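Local coordinates for protein nickel-dependent hydrogenase large subunit (Allochromatium vinosum, PDB 3MYR) that carries the nickel-iron centre at which a heterodimeric [NiFe] hydrogenase oxidises molecular hydrogen, for electron transfer to an acceptor, at residues D126-S131 / S143-F148; E77-I82 / S475-V480; H402-E407 / E436-V441. All coordinates share one frame; numbering follows the deposited sequence.

Interaction 1 (D126-S131 / S143-F148)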
ATOM      1  N   ASP B 126     -32.255  15.039   0.856  1.00 26.03           N
ATOM      2  CA  ASP B 126     -32.605  16.213   1.606  1.00 26.45           C
ATOM      3  C   ASP B 126     -31.479  16.421   2.652  1.00 26.82           C
ATOM      4  O   ASP B 126     -31.224  15.521   3.451  1.00 24.95           O
ATOM      5  CB  ASP B 126     -33.973  15.970   2.273  1.00 28.46           C
ATOM      6  CG  ASP B 126     -34.361  17.092   3.300  1.00 32.47           C
ATOM      7  OD1 ASP B 126     -34.904  16.797   4.371  1.00 41.32           O
ATOM      8  OD2 ASP B 126     -34.188  18.288   3.042  1.00 45.37           O
ATOM      9  N   PRO B 127     -30.907  17.648   2.721  1.00 25.55           N
ATOM     10  CA  PRO B 127     -29.780  17.888   3.609  1.00 26.52           C
ATOM     11  C   PRO B 127     -30.178  17.709   5.081  1.00 25.65           C
ATOM     12  O   PRO B 127     -29.431  17.131   5.847  1.00 23.75           O
ATOM     13  CB  PRO B 127     -29.380  19.340   3.315  1.00 27.51           C
ATOM     14  CG  PRO B 127     -29.771  19.515   1.804  1.00 27.61           C
ATOM     15  CD  PRO B 127     -31.089  18.710   1.701  1.00 25.96           C
ATOM     16  N   ARG B 128     -31.379  18.110   5.419  1.00 23.46           N
ATOM     17  CA  ARG B 128     -31.865  17.939   6.770  1.00 26.56           C
ATOM     18  C   ARG B 128     -32.049  16.486   7.191  1.00 26.31           C
ATOM     19  O   ARG B 128     -31.659  16.113   8.278  1.00 24.71           O
ATOM     20  CB  ARG B 128     -33.148  18.725   7.037  1.00 27.60           C
ATOM     21  CG  ARG B 128     -33.573  18.532   8.476  1.00 33.72           C
ATOM     22  CD  ARG B 128     -34.826  19.364   8.885  1.00 42.00           C
ATOM     23  NE  ARG B 128     -34.594  20.808   8.714  1.00 46.77           N
ATOM     24  CZ  ARG B 128     -33.846  21.559   9.533  1.00 50.71           C
ATOM     25  NH1 ARG B 128     -33.258  21.020  10.616  1.00 43.93           N
ATOM     26  NH2 ARG B 128     -33.672  22.852   9.254  1.00 49.49           N
ATOM     27  N   ALA B 129     -32.664  15.669   6.339  1.00 26.34           N
ATOM     28  CA  ALA B 129     -32.805  14.245   6.616  1.00 24.28           C
ATOM     29  C   ALA B 129     -31.421  13.592   6.702  1.00 22.28           C
ATOM     30  O   ALA B 129     -31.199  12.640   7.488  1.00 24.61           O
ATOM     31  CB  ALA B 129     -33.706  13.552   5.522  1.00 22.83           C
ATOM     32  N   THR B 130     -30.458  14.080   5.924  1.00 21.16           N
ATOM     33  CA  THR B 130     -29.125  13.475   5.941  1.00 19.92           C
ATOM     34  C   THR B 130     -28.482  13.736   7.323  1.00 21.89           C
ATOM     35  O   THR B 130     -27.860  12.852   7.905  1.00 21.64           O
ATOM     36  CB  THR B 130     -28.205  14.080   4.869  1.00 19.77           C
ATOM     37  OG1 THR B 130     -28.815  13.901   3.591  1.00 25.16           O
ATOM     38  CG2 THR B 130     -26.847  13.415   4.846  1.00 15.44           C
ATOM     39  N   SER B 131     -28.720  14.940   7.844  1.00 21.06           N
ATOM     40  CA  SER B 131     -28.262  15.311   9.171  1.00 23.11           C
ATOM     41  C   SER B 131     -28.937  14.453  10.254  1.00 24.15           C
ATOM     42  O   SER B 131     -28.246  13.933  11.121  1.00 21.32           O
ATOM     43  CB  SER B 131     -28.559  16.794   9.407  1.00 24.17           C
ATOM     44  OG  SER B 131     -28.327  17.135  10.746  1.00 24.22           O
ATOM     45  N   SER B 143     -22.188  17.422  11.134  1.00 24.33           N
ATOM     46  CA  SER B 143     -23.445  16.773  10.737  1.00 22.69           C
ATOM     47  C   SER B 143     -24.523  17.803  10.454  1.00 23.11           C
ATOM     48  O   SER B 143     -25.730  17.461  10.389  1.00 26.02           O
ATOM     49  CB  SER B 143     -23.937  15.906  11.902  1.00 23.17           C
ATOM     50  OG  SER B 143     -24.301  16.741  13.024  1.00 28.91           O
ATOM     51  N   SER B 144     -24.164  19.081  10.401  1.00 22.07           N
ATOM     52  CA  SER B 144     -25.226  20.084  10.312  1.00 21.51           C
ATOM     53  C   SER B 144     -25.855  19.959   8.918  1.00 21.32           C
ATOM     54  O   SER B 144     -25.212  19.480   7.982  1.00 22.37           O
ATOM     55  CB  SER B 144     -24.709  21.505  10.540  1.00 19.25           C
ATOM     56  OG  SER B 144     -24.054  21.921   9.352  1.00 25.63           O
ATOM     57  N   PRO B 145     -27.134  20.360   8.772  1.00 21.78           N
ATOM     58  CA  PRO B 145     -27.814  20.362   7.477  1.00 21.99           C
ATOM     59  C   PRO B 145     -27.115  21.273   6.505  1.00 23.06           C
ATOM     60  O   PRO B 145     -26.935  20.897   5.342  1.00 24.25           O
ATOM     61  CB  PRO B 145     -29.253  20.827   7.805  1.00 21.95           C
ATOM     62  CG  PRO B 145     -29.412  20.401   9.245  1.00 22.22           C
ATOM     63  CD  PRO B 145     -28.042  20.584   9.892  1.00 21.53           C
ATOM     64  N   GLY B 146     -26.694  22.463   6.948  1.00 24.12           N
ATOM     65  CA  GLY B 146     -25.950  23.363   6.034  1.00 22.47           C
ATOM     66  C   GLY B 146     -24.653  22.728   5.514  1.00 23.26           C
ATOM     67  O   GLY B 146     -24.261  22.897   4.356  1.00 24.36           O
ATOM     68  N   TYR B 147     -23.958  21.949   6.342  1.00 23.08           N
ATOM     69  CA  TYR B 147     -22.761  21.265   5.896  1.00 21.82           C
ATOM     70  C   TYR B 147     -23.044  20.195   4.783  1.00 22.32           C
ATOM     71  O   TYR B 147     -22.328  20.092   3.749  1.00 22.04           O
ATOM     72  CB  TYR B 147     -22.148  20.598   7.118  1.00 21.15           C
ATOM     73  CG  TYR B 147     -21.145  19.530   6.789  1.00 24.16           C
ATOM     74  CD1 TYR B 147     -19.839  19.845   6.325  1.00 22.84           C
ATOM     75  CD2 TYR B 147     -21.466  18.183   7.001  1.00 23.59           C
ATOM     76  CE1 TYR B 147     -18.867  18.804   6.089  1.00 19.98           C
ATOM     77  CE2 TYR B 147     -20.526  17.164   6.768  1.00 22.30           C
ATOM     78  CZ  TYR B 147     -19.251  17.475   6.303  1.00 24.39           C
ATOM     79  OH  TYR B 147     -18.393  16.417   6.110  1.00 25.71           O
ATOM     80  N   PHE B 148     -24.070  19.366   5.022  1.00 21.23           N
ATOM     81  CA  PHE B 148     -24.563  18.456   4.007  1.00 21.58           C
ATOM     82  C   PHE B 148     -25.054  19.146   2.724  1.00 21.52           C
ATOM     83  O   PHE B 148     -24.720  18.690   1.627  1.00 21.88           O
ATOM     84  CB  PHE B 148     -25.611  17.473   4.569  1.00 19.16           C
ATOM     85  CG  PHE B 148     -25.011  16.474   5.480  1.00 17.89           C
ATOM     86  CD1 PHE B 148     -25.401  16.409   6.830  1.00 16.52           C
ATOM     87  CD2 PHE B 148     -23.970  15.650   5.031  1.00 20.04           C
ATOM     88  CE1 PHE B 148     -24.821  15.451   7.700  1.00 17.78           C
ATOM     89  CE2 PHE B 148     -23.369  14.681   5.909  1.00 18.26           C
ATOM     90  CZ  PHE B 148     -23.792  14.584   7.224  1.00 18.64           C
TER
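T130 sets its methyl on the ring of F148. CG2 stands over the middle of one face, 3.6 Å from the ring centroid and 10° off the ring normal, a CH-pi contact. The opposite face of the ring carries CD2 of Y147. With OG1 of T130 beside the backbone N (chi1 -58°), CG2 falls anti to that N and meets the ring, while OG1 turns back to its own helix. There OG1 donates to D126 O, which also accepts from T130 N. S131 reaches the other segment with its hydroxyl. OG donates to S143 O at 2.6 Å, nearly in line with the C=O bond. P145 packs its ring against S131, CG to CB 3.7 Å. The same CG lies over one face of the R128 guanidinium, 4.1 Å from NH1. P127 brings its CB to P145 O at 3.5 Å. Both helices open with an N-cap: D126 OD1 takes A129 N from above the carboxylate plane, and S144 OG takes Y147 N. Helix 181-201 touches T130 through E182 and F148 through A189. The arrangement is that of two consecutive helices, 127-137 and 145-160, joined by a short loop, whose capped first turns pack on each other away from the metal sites.

Interaction 2 (E77-I82 / S475-V480)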
ATOM      1  N   GLU B  77      16.782  -9.864  11.899  1.00 22.01           N
ATOM      2  CA  GLU B  77      16.851 -10.087  13.321  1.00 22.15           C
ATOM      3  C   GLU B  77      16.625 -11.586  13.649  1.00 24.12           C
ATOM      4  O   GLU B  77      17.334 -12.146  14.486  1.00 22.61           O
ATOM      5  CB  GLU B  77      15.800  -9.215  14.008  1.00 23.07           C
ATOM      6  CG  GLU B  77      16.213  -7.692  14.004  1.00 20.88           C
ATOM      7  CD  GLU B  77      15.039  -6.725  14.004  1.00 22.59           C
ATOM      8  OE1 GLU B  77      13.864  -7.162  14.264  1.00 21.64           O
ATOM      9  OE2 GLU B  77      15.329  -5.508  13.794  1.00 24.80           O
ATOM     10  N   ASP B  78      15.725 -12.249  12.923  1.00 22.08           N
ATOM     11  CA  ASP B  78      15.506 -13.683  13.148  1.00 23.54           C
ATOM     12  C   ASP B  78      16.756 -14.467  12.745  1.00 24.26           C
ATOM     13  O   ASP B  78      17.182 -15.355  13.494  1.00 24.74           O
ATOM     14  CB  ASP B  78      14.258 -14.185  12.374  1.00 23.01           C
ATOM     15  CG  ASP B  78      13.887 -15.613  12.735  1.00 27.21           C
ATOM     16  OD1 ASP B  78      13.510 -15.808  13.893  1.00 31.43           O
ATOM     17  OD2 ASP B  78      14.000 -16.568  11.910  1.00 27.40           O
ATOM     18  N   ALA B  79      17.324 -14.172  11.572  1.00 22.41           N
ATOM     19  CA  ALA B  79      18.474 -14.926  11.067  1.00 25.13           C
ATOM     20  C   ALA B  79      19.674 -14.843  12.013  1.00 26.10           C
ATOM     21  O   ALA B  79      20.443 -15.832  12.193  1.00 29.11           O
ATOM     22  CB  ALA B  79      18.864 -14.390   9.667  1.00 22.28           C
ATOM     23  N   LEU B  80      19.805 -13.680  12.638  1.00 25.88           N
ATOM     24  CA  LEU B  80      21.010 -13.263  13.351  1.00 26.69           C
ATOM     25  C   LEU B  80      20.804 -13.344  14.856  1.00 27.86           C
ATOM     26  O   LEU B  80      21.781 -13.223  15.643  1.00 30.10           O
ATOM     27  CB  LEU B  80      21.291 -11.832  12.991  1.00 25.57           C
ATOM     28  CG  LEU B  80      22.271 -11.608  11.847  1.00 28.86           C
ATOM     29  CD1 LEU B  80      22.832 -12.800  11.004  1.00 28.63           C
ATOM     30  CD2 LEU B  80      22.313 -10.267  11.199  1.00 24.58           C
ATOM     31  N   ARG B  81      19.550 -13.577  15.248  1.00 26.69           N
ATOM     32  CA  ARG B  81      19.076 -13.601  16.679  1.00 30.76           C
ATOM     33  C   ARG B  81      19.357 -12.311  17.373  1.00 30.43           C
ATOM     34  O   ARG B  81      19.987 -12.286  18.420  1.00 30.59           O
ATOM     35  CB  ARG B  81      19.685 -14.768  17.508  1.00 31.95           C
ATOM     36  CG  ARG B  81      20.007 -15.932  16.592  1.00 41.93           C
ATOM     37  CD  ARG B  81      19.100 -17.102  16.706  1.00 49.72           C
ATOM     38  NE  ARG B  81      19.909 -18.215  17.237  1.00 58.25           N
ATOM     39  CZ  ARG B  81      20.019 -18.571  18.537  1.00 62.54           C
ATOM     40  NH1 ARG B  81      20.791 -19.622  18.882  1.00 60.93           N
ATOM     41  NH2 ARG B  81      19.352 -17.912  19.503  1.00 60.75           N
ATOM     42  N   ILE B  82      18.940 -11.211  16.781  1.00 29.35           N
ATOM     43  CA  ILE B  82      19.100  -9.970  17.486  1.00 29.45           C
ATOM     44  C   ILE B  82      17.806  -9.773  18.281  1.00 30.53           C
ATOM     45  O   ILE B  82      16.737  -9.833  17.705  1.00 30.39           O
ATOM     46  CB  ILE B  82      19.253  -8.884  16.454  1.00 27.28           C
ATOM     47  CG1 ILE B  82      20.508  -9.169  15.653  1.00 26.46           C
ATOM     48  CG2 ILE B  82      19.222  -7.501  17.105  1.00 25.64           C
ATOM     49  CD1 ILE B  82      20.647  -8.285  14.356  1.00 28.07           C
ATOM     50  N   SER B 475      28.896 -17.139   9.024  1.00 30.65           N
ATOM     51  CA  SER B 475      29.080 -16.987   7.609  1.00 30.39           C
ATOM     52  C   SER B 475      27.888 -17.617   6.873  1.00 30.85           C
ATOM     53  O   SER B 475      27.648 -17.336   5.685  1.00 30.16           O
ATOM     54  CB  SER B 475      30.416 -17.580   7.211  1.00 32.37           C
ATOM     55  OG  SER B 475      30.335 -18.946   7.449  1.00 35.98           O
ATOM     56  N   ARG B 476      27.069 -18.365   7.607  1.00 29.87           N
ATOM     57  CA  ARG B 476      25.783 -18.863   7.052  1.00 31.88           C
ATOM     58  C   ARG B 476      24.680 -18.591   8.067  1.00 30.65           C
ATOM     59  O   ARG B 476      24.850 -18.929   9.234  1.00 30.01           O
ATOM     60  CB  ARG B 476      25.837 -20.387   6.849  1.00 32.28           C
ATOM     61  CG  ARG B 476      26.922 -20.847   5.898  1.00 39.76           C
ATOM     62  CD  ARG B 476      26.486 -20.617   4.461  1.00 46.58           C
ATOM     63  NE  ARG B 476      27.484 -21.047   3.471  1.00 52.02           N
ATOM     64  CZ  ARG B 476      28.480 -20.281   3.019  1.00 52.28           C
ATOM     65  NH1 ARG B 476      28.667 -19.049   3.472  1.00 51.12           N
ATOM     66  NH2 ARG B 476      29.297 -20.748   2.101  1.00 53.68           N
ATOM     67  N   ALA B 477      23.600 -17.936   7.668  1.00 28.08           N
ATOM     68  CA  ALA B 477      22.454 -17.778   8.560  1.00 27.29           C
ATOM     69  C   ALA B 477      21.189 -17.706   7.707  1.00 27.58           C
ATOM     70  O   ALA B 477      21.250 -17.350   6.524  1.00 28.19           O
ATOM     71  CB  ALA B 477      22.619 -16.507   9.461  1.00 26.23           C
ATOM     72  N   GLN B 478      20.056 -18.062   8.291  1.00 26.71           N
ATOM     73  CA  GLN B 478      18.778 -17.885   7.626  1.00 27.13           C
ATOM     74  C   GLN B 478      17.706 -17.653   8.639  1.00 27.37           C
ATOM     75  O   GLN B 478      17.868 -18.042   9.798  1.00 25.86           O
ATOM     76  CB  GLN B 478      18.421 -19.098   6.786  1.00 28.58           C
ATOM     77  CG  GLN B 478      18.252 -20.431   7.511  1.00 29.47           C
ATOM     78  CD  GLN B 478      18.171 -21.537   6.476  1.00 34.34           C
ATOM     79  OE1 GLN B 478      19.070 -21.687   5.662  1.00 40.03           O
ATOM     80  NE2 GLN B 478      17.078 -22.244   6.451  1.00 34.68           N
ATOM     81  N   GLY B 479      16.694 -16.891   8.250  1.00 25.75           N
ATOM     82  CA  GLY B 479      15.638 -16.482   9.179  1.00 25.47           C
ATOM     83  C   GLY B 479      14.355 -16.069   8.467  1.00 25.38           C
ATOM     84  O   GLY B 479      14.325 -15.884   7.227  1.00 25.39           O
ATOM     85  N   VAL B 480      13.263 -15.959   9.205  1.00 24.41           N
ATOM     86  CA  VAL B 480      12.004 -15.502   8.592  1.00 24.25           C
ATOM     87  C   VAL B 480      11.455 -14.359   9.408  1.00 24.48           C
ATOM     88  O   VAL B 480      11.512 -14.378  10.658  1.00 25.10           O
ATOM     89  CB  VAL B 480      11.016 -16.680   8.469  1.00 26.83           C
ATOM     90  CG1 VAL B 480      10.875 -17.415   9.815  1.00 30.78           C
ATOM     91  CG2 VAL B 480       9.671 -16.235   7.907  1.00 26.76           C
TER
HETATM   92  O   HOH W   1      20.510 -18.684  11.116  1.00 27.86           O
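The last turn of helix 67-80 lies against the start of strand 476-485, with A79 CA only 3.7 Å from G479 CA. G479 has no side chain, and its CA lies directly against the backbone of the helix. Next to it, A79 CA makes a CA-H...O contact of 3.4 Å with Q478 O. D78 holds the strand on one side of this approach. Its CG is anti to the backbone N (chi1 -172°), which carries the carboxylate over to V480. OD2 accepts from V480 N at 2.9 Å, with an N-H...O angle of 160°. The N-H meets OD2 on the anti side, 33° out of the carboxylate plane. V480 also brings CG1 to 3.9 Å from D78 OD2. The V480 side chain is about 12 Å from the bound magnesium ion. On the other side of A79 the side chains that meet are apolar. A477 CB rests against L80 CD1 at 4.0 Å and A79 CB at 4.3 Å. A water joins the backbones, donating to A79 O and accepting from Q478 N at 2.9 Å. The strand's other neighbour is strand 488-497, which bonds to A477 through I496 and to G479 through I494. The arrangement is a helix C-terminus packed on an edge strand, outermost within this chain, of a three-stranded antiparallel sheet.

Interaction 3 (H402-E407 / E436-V441); sequences HDQARE and ESKILV
The apolar contact is between I439, which points at helix 403-416, and A405: I439 CD1 ends 3.8 Å from A405 CB. I439 has CG1 beside the backbone N (chi1 -70°), anti to the carbonyl carbon, and this directs CD1 to A405 and leaves CG2 for H402.

Van der Waals contacts of polar groups flank it. The CG2 branch runs past H402 and comes within 4.1 Å of NE2, oblique to the imidazole ring. Q404 slides alongside I439 in the opposite direction, its chain fully extended. Its OE1 lies 3.9 Å from I439 CG1, and NE2 lies 4.2 Å from K438 CG.

The polar link across the pair is a water. It donates to Q404 OE1 at 2.8 Å and to I439 O at 2.7 Å. The amide is held at its other end too, since NE2 bonds to D442 OD1. K438 NZ makes salt bridges with D254 and D442, so D442 serves both side chains.

The two helix segments run roughly antiparallel, their N-to-C directions at 148°, with axes 10.3 Å apart at closest approach. L397 of helix 390-399 touches H402, A405 and I439 together. Helices 86-112 and 236-265 pack on other residues of 436-441, which places helix 426-456 within the helical bundle of the large subunit.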
ATOM      1  N   HIS B 402     -10.701 -14.024  22.627  1.00 35.59           N
ATOM      2  CA  HIS B 402     -10.393 -12.589  22.852  1.00 34.34           C
ATOM      3  C   HIS B 402     -11.680 -11.873  23.207  1.00 34.23           C
ATOM      4  O   HIS B 402     -12.624 -11.884  22.382  1.00 33.19           O
ATOM      5  CB  HIS B 402      -9.721 -11.957  21.621  1.00 32.46           C
ATOM      6  CG  HIS B 402      -9.374 -10.493  21.769  1.00 31.57           C
ATOM      7  ND1 HIS B 402      -8.100 -10.046  22.112  1.00 35.26           N
ATOM      8  CD2 HIS B 402     -10.109  -9.379  21.556  1.00 25.53           C
ATOM      9  CE1 HIS B 402      -8.092  -8.721  22.148  1.00 30.01           C
ATOM     10  NE2 HIS B 402      -9.298  -8.294  21.810  1.00 33.17           N
ATOM     11  N   ASP B 403     -11.734 -11.238  24.395  1.00 33.37           N
ATOM     12  CA  ASP B 403     -13.032 -10.796  24.916  1.00 34.18           C
ATOM     13  C   ASP B 403     -13.626  -9.669  24.081  1.00 33.57           C
ATOM     14  O   ASP B 403     -14.823  -9.662  23.784  1.00 32.50           O
ATOM     15  CB  ASP B 403     -12.944 -10.333  26.358  1.00 36.69           C
ATOM     16  CG  ASP B 403     -12.970 -11.508  27.373  1.00 42.76           C
ATOM     17  OD1 ASP B 403     -13.440 -12.642  27.083  1.00 48.87           O
ATOM     18  OD2 ASP B 403     -12.521 -11.265  28.491  1.00 48.22           O
ATOM     19  N   GLN B 404     -12.807  -8.674  23.770  1.00 29.87           N
ATOM     20  CA  GLN B 404     -13.326  -7.549  23.029  1.00 30.10           C
ATOM     21  C   GLN B 404     -13.780  -7.994  21.615  1.00 28.88           C
ATOM     22  O   GLN B 404     -14.872  -7.596  21.178  1.00 27.98           O
ATOM     23  CB  GLN B 404     -12.278  -6.432  22.934  1.00 28.60           C
ATOM     24  CG  GLN B 404     -12.721  -5.255  22.111  1.00 30.56           C
ATOM     25  CD  GLN B 404     -11.641  -4.184  22.000  1.00 31.53           C
ATOM     26  OE1 GLN B 404     -10.437  -4.485  22.089  1.00 33.73           O
ATOM     27  NE2 GLN B 404     -12.063  -2.943  21.830  1.00 29.85           N
ATOM     28  N   ALA B 405     -12.979  -8.843  20.945  1.00 27.62           N
ATOM     29  CA  ALA B 405     -13.352  -9.332  19.618  1.00 27.75           C
ATOM     30  C   ALA B 405     -14.669 -10.096  19.663  1.00 28.64           C
ATOM     31  O   ALA B 405     -15.509  -9.967  18.768  1.00 30.44           O
ATOM     32  CB  ALA B 405     -12.242 -10.208  19.007  1.00 24.90           C
ATOM     33  N   ARG B 406     -14.866 -10.885  20.710  1.00 30.10           N
ATOM     34  CA  ARG B 406     -16.058 -11.661  20.841  1.00 32.89           C
ATOM     35  C   ARG B 406     -17.255 -10.694  20.992  1.00 31.56           C
ATOM     36  O   ARG B 406     -18.315 -10.899  20.413  1.00 30.75           O
ATOM     37  CB  ARG B 406     -15.942 -12.472  22.119  1.00 35.03           C
ATOM     38  CG  ARG B 406     -16.272 -13.892  21.988  1.00 46.35           C
ATOM     39  CD  ARG B 406     -15.022 -14.639  21.647  1.00 54.25           C
ATOM     40  NE  ARG B 406     -14.890 -15.853  22.448  1.00 62.74           N
ATOM     41  CZ  ARG B 406     -15.543 -17.000  22.243  1.00 68.10           C
ATOM     42  NH1 ARG B 406     -15.291 -18.017  23.061  1.00 68.28           N
ATOM     43  NH2 ARG B 406     -16.468 -17.129  21.278  1.00 68.09           N
ATOM     44  N   GLU B 407     -17.101  -9.685  21.831  1.00 31.42           N
ATOM     45  CA  GLU B 407     -18.156  -8.702  22.072  1.00 33.20           C
ATOM     46  C   GLU B 407     -18.502  -7.953  20.781  1.00 31.08           C
ATOM     47  O   GLU B 407     -19.655  -7.756  20.468  1.00 31.19           O
ATOM     48  CB  GLU B 407     -17.624  -7.699  23.055  1.00 35.71           C
ATOM     49  CG  GLU B 407     -18.587  -6.834  23.885  1.00 46.97           C
ATOM     50  CD  GLU B 407     -17.840  -6.207  25.137  1.00 64.18           C
ATOM     51  OE1 GLU B 407     -18.364  -6.301  26.287  1.00 70.90           O
ATOM     52  OE2 GLU B 407     -16.701  -5.653  24.990  1.00 67.58           O
ATOM     53  N   GLU B 436     -11.535  -4.928  13.515  1.00 23.71           N
ATOM     54  CA  GLU B 436     -10.151  -5.077  13.986  1.00 23.14           C
ATOM     55  C   GLU B 436      -9.506  -3.701  14.062  1.00 22.69           C
ATOM     56  O   GLU B 436      -8.614  -3.495  14.889  1.00 23.73           O
ATOM     57  CB  GLU B 436      -9.334  -6.050  13.106  1.00 21.80           C
ATOM     58  CG  GLU B 436      -8.812  -5.389  11.820  1.00 21.14           C
ATOM     59  CD  GLU B 436      -7.872  -6.335  11.047  1.00 28.37           C
ATOM     60  OE1 GLU B 436      -7.335  -5.940   9.976  1.00 26.41           O
ATOM     61  OE2 GLU B 436      -7.694  -7.501  11.506  1.00 28.98           O
ATOM     62  N   SER B 437      -9.970  -2.741  13.256  1.00 21.29           N
ATOM     63  CA  SER B 437      -9.547  -1.308  13.456  1.00 22.12           C
ATOM     64  C   SER B 437      -9.886  -0.765  14.837  1.00 21.19           C
ATOM     65  O   SER B 437      -9.094  -0.044  15.438  1.00 22.07           O
ATOM     66  CB  SER B 437     -10.182  -0.350  12.451  1.00 19.94           C
ATOM     67  OG  SER B 437      -9.832  -0.791  11.150  1.00 23.38           O
ATOM     68  N   LYS B 438     -11.062  -1.092  15.328  1.00 19.53           N
ATOM     69  CA  LYS B 438     -11.456  -0.692  16.680  1.00 21.47           C
ATOM     70  C   LYS B 438     -10.549  -1.385  17.720  1.00 23.09           C
ATOM     71  O   LYS B 438     -10.110  -0.784  18.731  1.00 25.52           O
ATOM     72  CB  LYS B 438     -12.943  -1.063  16.917  1.00 22.12           C
ATOM     73  CG  LYS B 438     -13.420  -0.931  18.398  1.00 22.79           C
ATOM     74  CD  LYS B 438     -13.070   0.506  18.972  1.00 23.53           C
ATOM     75  CE  LYS B 438     -13.799   0.761  20.336  1.00 26.05           C
ATOM     76  NZ  LYS B 438     -13.277   2.109  20.891  1.00 28.84           N
ATOM     77  N   ILE B 439     -10.235  -2.638  17.495  1.00 22.44           N
ATOM     78  CA  ILE B 439      -9.406  -3.339  18.486  1.00 23.62           C
ATOM     79  C   ILE B 439      -8.014  -2.675  18.502  1.00 23.33           C
ATOM     80  O   ILE B 439      -7.439  -2.487  19.563  1.00 25.32           O
ATOM     81  CB  ILE B 439      -9.295  -4.842  18.143  1.00 23.57           C
ATOM     82  CG1 ILE B 439     -10.679  -5.529  18.379  1.00 22.84           C
ATOM     83  CG2 ILE B 439      -8.126  -5.526  18.994  1.00 24.50           C
ATOM     84  CD1 ILE B 439     -10.709  -6.961  17.925  1.00 25.23           C
ATOM     85  N   LEU B 440      -7.476  -2.323  17.330  1.00 22.71           N
ATOM     86  CA  LEU B 440      -6.098  -1.823  17.249  1.00 22.67           C
ATOM     87  C   LEU B 440      -6.041  -0.411  17.804  1.00 23.40           C
ATOM     88  O   LEU B 440      -5.065  -0.001  18.429  1.00 22.94           O
ATOM     89  CB  LEU B 440      -5.614  -1.793  15.808  1.00 23.50           C
ATOM     90  CG  LEU B 440      -5.097  -3.158  15.435  1.00 30.21           C
ATOM     91  CD1 LEU B 440      -4.864  -3.219  13.960  1.00 29.68           C
ATOM     92  CD2 LEU B 440      -3.764  -3.316  16.111  1.00 31.50           C
ATOM     93  N   VAL B 441      -7.045   0.382  17.485  1.00 22.34           N
ATOM     94  CA  VAL B 441      -7.012   1.747  17.959  1.00 25.37           C
ATOM     95  C   VAL B 441      -7.085   1.840  19.501  1.00 26.97           C
ATOM     96  O   VAL B 441      -6.340   2.600  20.057  1.00 28.81           O
ATOM     97  CB  VAL B 441      -8.063   2.683  17.258  1.00 24.77           C
ATOM     98  CG1 VAL B 441      -9.397   2.664  17.997  1.00 21.31           C
ATOM     99  CG2 VAL B 441      -7.504   4.020  17.187  1.00 26.70           C
TER
HETATM  100  O   HOH W   2      -7.736  -3.632  21.957  1.00 21.64           O

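From the N terminus, helix 67-80 comes first, and its end meets its partner in interaction 2 only after nearly 400 residues. Within that span interaction 1 closes over 11 intervening residues, the end of helix 127-137 and the loop after it, joining helices 127-137 and 145-160 at the periphery. Interaction 3 follows in series and closes over 28 residues between its segments on helices 403-416 and 426-456. Helix 426-456 then leads to strand 476-485, where interaction 2 closes. Interactions 1 and 3 are thus both enclosed by interaction 2, and none cross. Interactions 1 and 2 lie on opposite sides of the chain's centre, their own centres 58 Å apart. Interaction 3 is about 32 Å from interaction 1 and 33 Å from interaction 2, centre to centre.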